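Long-range contact in TPR repeat-containing protein (Cytophaga hutchinsonii, PDB 3U4T), which is of unknown function but is built from tetratricopeptide-type helical hairpins, a fold that in relatives commonly serves as a scaffold for protein-protein binding: residues L220-T232 / A243-K256. The protein carries 1 engineered substitution. Residues are numbered along the deposited sequence; the frame is centred on the assembly and turned at random.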
loop_
_atom_site.group_PDB
_atom_site.type_symbol
_atom_site.label_atom_id
_atom_site.label_comp_id
_atom_site.label_asym_id
_atom_site.label_seq_id
_atom_site.Cartn_x
_atom_site.Cartn_y
_atom_site.Cartn_z
ATOM N N LEU A 220 -6.757 -18.631 1.128
ATOM C CA LEU A 220 -7.322 -19.944 0.823
ATOM C C LEU A 220 -8.492 -20.283 1.737
ATOM O O LEU A 220 -9.498 -20.858 1.306
ATOM C CB LEU A 220 -6.240 -21.026 0.936
ATOM C CG LEU A 220 -5.271 -21.046 -0.245
ATOM C CD1 LEU A 220 -4.050 -21.861 0.126
ATOM C CD2 LEU A 220 -5.974 -21.611 -1.498
ATOM N N ILE A 221 -8.358 -19.915 3.003
ATOM C CA ILE A 221 -9.410 -20.177 3.965
ATOM C C ILE A 221 -10.646 -19.379 3.590
ATOM O O ILE A 221 -11.762 -19.899 3.646
ATOM C CB ILE A 221 -8.937 -19.820 5.386
ATOM C CG1 ILE A 221 -7.967 -20.902 5.871
ATOM C CG2 ILE A 221 -10.124 -19.683 6.328
ATOM C CD1 ILE A 221 -7.445 -20.693 7.281
ATOM N N GLU A 222 -10.446 -18.116 3.207
ATOM C CA GLU A 222 -11.558 -17.252 2.808
ATOM C C GLU A 222 -12.228 -17.812 1.556
ATOM O O GLU A 222 -13.453 -17.859 1.452
ATOM C CB GLU A 222 -11.061 -15.830 2.524
ATOM C CG GLU A 222 -12.127 -14.859 1.992
ATOM C CD GLU A 222 -11.558 -13.464 1.775
ATOM O OE1 GLU A 222 -12.084 -12.687 0.943
ATOM O OE2 GLU A 222 -10.567 -13.147 2.461
ATOM N N ALA A 223 -11.407 -18.230 0.601
ATOM C CA ALA A 223 -11.908 -18.780 -0.646
ATOM C C ALA A 223 -12.713 -20.047 -0.371
ATOM O O ALA A 223 -13.829 -20.201 -0.857
ATOM C CB ALA A 223 -10.749 -19.077 -1.575
ATOM N N ASN A 224 -12.161 -20.952 0.425
ATOM C CA ASN A 224 -12.865 -22.189 0.727
ATOM C C ASN A 224 -14.129 -21.974 1.543
ATOM O O ASN A 224 -15.117 -22.694 1.365
ATOM C CB ASN A 224 -11.935 -23.171 1.443
ATOM C CG ASN A 224 -11.024 -23.913 0.482
ATOM O OD1 ASN A 224 -11.459 -24.799 -0.249
ATOM N ND2 ASN A 224 -9.755 -23.549 0.475
ATOM N N GLU A 225 -14.098 -20.988 2.438
ATOM C CA GLU A 225 -15.254 -20.692 3.265
ATOM C C GLU A 225 -16.404 -20.264 2.375
ATOM O O GLU A 225 -17.519 -20.736 2.537
ATOM C CB GLU A 225 -14.935 -19.594 4.281
ATOM C CG GLU A 225 -14.235 -20.084 5.543
ATOM C CD GLU A 225 -14.240 -19.043 6.655
ATOM O OE1 GLU A 225 -15.049 -18.097 6.579
ATOM O OE2 GLU A 225 -13.451 -19.171 7.615
ATOM N N TYR A 226 -16.135 -19.375 1.432
ATOM C CA TYR A 226 -17.182 -18.925 0.523
ATOM C C TYR A 226 -17.753 -20.147 -0.203
ATOM O O TYR A 226 -18.958 -20.378 -0.206
ATOM C CB TYR A 226 -16.611 -17.945 -0.505
ATOM C CG TYR A 226 -17.594 -17.600 -1.606
ATOM C CD1 TYR A 226 -18.566 -16.616 -1.420
ATOM C CD2 TYR A 226 -17.600 -18.304 -2.813
ATOM C CE1 TYR A 226 -19.508 -16.342 -2.392
ATOM C CE2 TYR A 226 -18.549 -18.039 -3.786
ATOM C CZ TYR A 226 -19.495 -17.060 -3.573
ATOM O OH TYR A 226 -20.426 -16.790 -4.549
ATOM N N ILE A 227 -16.870 -20.930 -0.812
ATOM C CA ILE A 227 -17.299 -22.111 -1.536
ATOM C C ILE A 227 -18.151 -23.019 -0.657
ATOM O O ILE A 227 -19.254 -23.411 -1.049
ATOM C CB ILE A 227 -16.085 -22.896 -2.079
ATOM C CG1 ILE A 227 -15.237 -21.986 -2.965
ATOM C CG2 ILE A 227 -16.557 -24.091 -2.905
ATOM C CD1 ILE A 227 -15.965 -21.489 -4.185
ATOM N N ALA A 228 -17.653 -23.348 0.534
ATOM C CA ALA A 228 -18.405 -24.222 1.445
ATOM C C ALA A 228 -19.816 -23.705 1.725
ATOM O O ALA A 228 -20.762 -24.496 1.798
ATOM C CB ALA A 228 -17.644 -24.418 2.752
ATOM N N TYR A 229 -19.963 -22.390 1.876
ATOM C CA TYR A 229 -21.278 -21.800 2.113
ATOM C C TYR A 229 -22.080 -21.818 0.818
ATOM O O TYR A 229 -23.265 -22.119 0.814
ATOM C CB TYR A 229 -21.155 -20.359 2.624
ATOM C CG TYR A 229 -20.629 -20.249 4.048
ATOM C CD1 TYR A 229 -21.194 -20.998 5.090
ATOM C CD2 TYR A 229 -19.585 -19.375 4.362
ATOM C CE1 TYR A 229 -20.732 -20.873 6.408
ATOM C CE2 TYR A 229 -19.118 -19.242 5.677
ATOM C CZ TYR A 229 -19.697 -19.992 6.694
ATOM O OH TYR A 229 -19.255 -19.839 7.991
ATOM N N TYR A 230 -21.430 -21.493 -0.290
ATOM C CA TYR A 230 -22.119 -21.495 -1.565
ATOM C C TYR A 230 -22.765 -22.860 -1.775
ATOM O O TYR A 230 -23.924 -22.963 -2.180
ATOM C CB TYR A 230 -21.133 -21.262 -2.706
ATOM C CG TYR A 230 -21.762 -21.473 -4.062
ATOM C CD1 TYR A 230 -22.503 -20.460 -4.670
ATOM C CD2 TYR A 230 -21.661 -22.702 -4.711
ATOM C CE1 TYR A 230 -23.130 -20.662 -5.891
ATOM C CE2 TYR A 230 -22.288 -22.920 -5.935
ATOM C CZ TYR A 230 -23.019 -21.898 -6.522
ATOM O OH TYR A 230 -23.607 -22.109 -7.747
ATOM N N TYR A 231 -21.995 -23.908 -1.495
ATOM C CA TYR A 231 -22.467 -25.263 -1.688
ATOM C C TYR A 231 -23.454 -25.752 -0.651
ATOM O O TYR A 231 -24.245 -26.640 -0.944
ATOM C CB TYR A 231 -21.286 -26.227 -1.801
ATOM C CG TYR A 231 -20.642 -26.198 -3.170
ATOM C CD1 TYR A 231 -21.418 -26.319 -4.335
ATOM C CD2 TYR A 231 -19.265 -26.065 -3.305
ATOM C CE1 TYR A 231 -20.830 -26.306 -5.600
ATOM C CE2 TYR A 231 -18.662 -26.052 -4.560
ATOM C CZ TYR A 231 -19.449 -26.172 -5.706
ATOM O OH TYR A 231 -18.832 -26.150 -6.937
ATOM N N THR A 232 -23.407 -25.188 0.551
ATOM C CA THR A 232 -24.368 -25.568 1.575
ATOM C C THR A 232 -25.706 -24.974 1.131
ATOM O O THR A 232 -26.746 -25.624 1.201
ATOM C CB THR A 232 -23.973 -24.998 2.926
ATOM O OG1 THR A 232 -22.702 -25.546 3.298
ATOM C CG2 THR A 232 -25.005 -25.352 3.979
ATOM N N ALA A 243 -14.663 -28.574 0.931
ATOM C CA ALA A 243 -14.136 -27.237 1.138
ATOM C C ALA A 243 -13.844 -27.071 2.624
ATOM O O ALA A 243 -12.803 -26.528 3.006
ATOM C CB ALA A 243 -15.140 -26.196 0.663
ATOM N N TRP A 244 -14.764 -27.552 3.460
ATOM C CA TRP A 244 -14.604 -27.470 4.907
ATOM C C TRP A 244 -13.350 -28.232 5.290
ATOM O O TRP A 244 -12.695 -27.909 6.283
ATOM C CB TRP A 244 -15.812 -28.081 5.620
ATOM C CG TRP A 244 -17.019 -27.186 5.682
ATOM C CD1 TRP A 244 -18.310 -27.538 5.420
ATOM C CD2 TRP A 244 -17.052 -25.801 6.058
ATOM N NE1 TRP A 244 -19.146 -26.465 5.611
ATOM C CE2 TRP A 244 -18.405 -25.392 6.006
ATOM C CE3 TRP A 244 -16.078 -24.877 6.444
ATOM C CZ2 TRP A 244 -18.799 -24.090 6.311
ATOM C CZ3 TRP A 244 -16.477 -23.580 6.750
ATOM C CH2 TRP A 244 -17.829 -23.203 6.686
ATOM N N LYS A 245 -13.014 -29.241 4.493
ATOM C CA LYS A 245 -11.831 -30.029 4.779
ATOM C C LYS A 245 -10.579 -29.273 4.376
ATOM O O LYS A 245 -9.608 -29.247 5.120
ATOM C CB LYS A 245 -11.895 -31.386 4.064
ATOM C CG LYS A 245 -12.913 -32.359 4.669
ATOM C CD LYS A 245 -13.041 -33.646 3.852
ATOM C CE LYS A 245 -14.097 -34.582 4.444
ATOM N NZ LYS A 245 -14.583 -35.592 3.456
ATOM N N ASN A 246 -10.585 -28.640 3.210
ATOM C CA ASN A 246 -9.396 -27.900 2.796
ATOM C C ASN A 246 -8.963 -26.885 3.842
ATOM O O ASN A 246 -7.777 -26.575 3.963
ATOM C CB ASN A 246 -9.639 -27.185 1.483
ATOM C CG ASN A 246 -10.052 -28.130 0.405
ATOM O OD1 ASN A 246 -9.619 -29.284 0.391
ATOM N ND2 ASN A 246 -10.889 -27.660 -0.514
ATOM N N ILE A 247 -9.927 -26.371 4.601
ATOM C CA ILE A 247 -9.623 -25.389 5.630
ATOM C C ILE A 247 -8.914 -26.005 6.834
ATOM O O ILE A 247 -7.923 -25.448 7.326
ATOM C CB ILE A 247 -10.895 -24.676 6.090
ATOM C CG1 ILE A 247 -11.488 -23.918 4.905
ATOM C CG2 ILE A 247 -10.581 -23.719 7.250
ATOM C CD1 ILE A 247 -12.848 -23.343 5.171
ATOM N N LEU A 248 -9.415 -27.146 7.309
ATOM C CA LEU A 248 -8.805 -27.837 8.449
ATOM C C LEU A 248 -7.391 -28.268 8.070
ATOM O O LEU A 248 -6.467 -28.171 8.880
ATOM C CB LEU A 248 -9.636 -29.063 8.842
ATOM C CG LEU A 248 -11.032 -28.770 9.399
ATOM C CD1 LEU A 248 -11.808 -30.049 9.683
ATOM C CD2 LEU A 248 -10.857 -27.971 10.665
ATOM N N ALA A 249 -7.225 -28.750 6.837
ATOM C CA ALA A 249 -5.917 -29.174 6.336
ATOM C C ALA A 249 -4.928 -28.008 6.488
ATOM O O ALA A 249 -3.718 -28.216 6.627
ATOM C CB ALA A 249 -6.029 -29.597 4.850
ATOM N N LEU A 250 -5.454 -26.784 6.454
ATOM C CA LEU A 250 -4.649 -25.565 6.590
ATOM C C LEU A 250 -4.660 -25.061 8.032
ATOM O O LEU A 250 -3.729 -24.400 8.481
ATOM C CB LEU A 250 -5.212 -24.452 5.692
ATOM C CG LEU A 250 -4.984 -24.477 4.180
ATOM C CD1 LEU A 250 -6.068 -23.676 3.483
ATOM C CD2 LEU A 250 -3.618 -23.917 3.871
ATOM N N ASP A 251 -5.744 -25.370 8.733
ATOM C CA ASP A 251 -5.943 -24.958 10.113
ATOM C C ASP A 251 -6.831 -25.993 10.813
ATOM O O ASP A 251 -8.062 -25.919 10.756
ATOM C CB ASP A 251 -6.603 -23.582 10.129
ATOM C CG ASP A 251 -6.890 -23.090 11.526
ATOM O OD1 ASP A 251 -6.287 -23.624 12.481
ATOM O OD2 ASP A 251 -7.712 -22.162 11.673
ATOM N N PRO A 252 -6.208 -26.976 11.480
ATOM C CA PRO A 252 -6.867 -28.066 12.207
ATOM C C PRO A 252 -7.827 -27.640 13.310
ATOM O O PRO A 252 -8.722 -28.397 13.692
ATOM C CB PRO A 252 -5.688 -28.862 12.760
ATOM C CG PRO A 252 -4.624 -28.630 11.749
ATOM C CD PRO A 252 -4.750 -27.147 11.519
ATOM N N THR A 253 -7.644 -26.420 13.807
ATOM C CA THR A 253 -8.462 -25.892 14.896
ATOM C C THR A 253 -9.570 -24.932 14.465
ATOM O O THR A 253 -10.274 -24.381 15.311
ATOM C CB THR A 253 -7.579 -25.137 15.915
ATOM O OG1 THR A 253 -7.453 -23.764 15.516
ATOM C CG2 THR A 253 -6.180 -25.755 15.970
ATOM N N ASN A 254 -9.733 -24.725 13.162
ATOM C CA ASN A 254 -10.747 -23.791 12.688
ATOM C C ASN A 254 -12.156 -24.177 13.121
ATOM O O ASN A 254 -12.690 -25.206 12.708
ATOM C CB ASN A 254 -10.688 -23.667 11.171
ATOM C CG ASN A 254 -11.451 -22.465 10.669
ATOM O OD1 ASN A 254 -12.606 -22.268 11.021
ATOM N ND2 ASN A 254 -10.808 -21.654 9.845
ATOM N N LYS A 255 -12.761 -23.319 13.937
ATOM C CA LYS A 255 -14.097 -23.555 14.476
ATOM C C LYS A 255 -15.261 -23.569 13.474
ATOM O O LYS A 255 -16.200 -24.350 13.630
ATOM C CB LYS A 255 -14.372 -22.541 15.587
ATOM C CG LYS A 255 -13.238 -22.430 16.609
ATOM C CD LYS A 255 -13.642 -21.608 17.831
ATOM C CE LYS A 255 -14.006 -22.497 19.019
ATOM N NZ LYS A 255 -15.077 -23.487 18.715
ATOM N N LYS A 256 -15.206 -22.712 12.457
ATOM C CA LYS A 256 -16.261 -22.664 11.443
ATOM C C LYS A 256 -16.317 -23.966 10.648
ATOM O O LYS A 256 -17.391 -24.522 10.419
ATOM C CB LYS A 256 -16.039 -21.514 10.451
ATOM C CG LYS A 256 -16.331 -20.109 10.957
ATOM C CD LYS A 256 -15.127 -19.479 11.654
ATOM C CE LYS A 256 -14.881 -20.061 13.043
ATOM N NZ LYS A 256 -13.529 -20.679 13.180
#
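Trp244 fits as a knob into a hole formed by Glu225, Ala228, Tyr229 and Thr232, on the side of an antiparallel helical hairpin that faces the next helix, consistent with the tetratricopeptide (TPR)-like hairpins of this protein. The helical segments 220-232 and 243-250 run at 156° to each other, their axes approaching to 8.4 Å. The methyl of Ala228 lies over the centre of the indole six-membered ring, CB 3.6 Å from the centroid, in a CH-pi contact. Tyr229 closes one side of the socket: the indole turns its CH2 edge to the phenol face, CH2 lying 3.7 Å from Tyr229 CZ, and with planes at 88° the stack is T-shaped. The helices come close where small residues meet, Ala228 CB packing against Ala243 CB.

Toward the N-terminal end of segment 220-232 the packing becomes aliphatic. Ile247 points CG1 at Asn224 CB, while its CD1 reaches past to Glu225 CG at 3.6 Å. Ile221 crosses Ile247 at about a right angle, and Leu250 CD1 packs against both Leu220 CB (3.7 Å) and Ile221 CG1. Across the hairpin, Asn246 ND2 donates a nearly straight bond (2.9 Å, 168°) to Asn224 OD1, from above the carbonyl plane.

Farther out, Trp244 also touches Ala257 and Leu261, so the indole joins the hairpin to the following helix, 255-261. Asn254 caps that helix through OD1, which accepts a weak bond from Lys256 N and a second bond from Lys256 NZ. With CG beside its own backbone N, Asn224 turns its amide back along the helix, where ND2 donates at 2.8 Å to Leu220 O, which also accepts from Asn224 N.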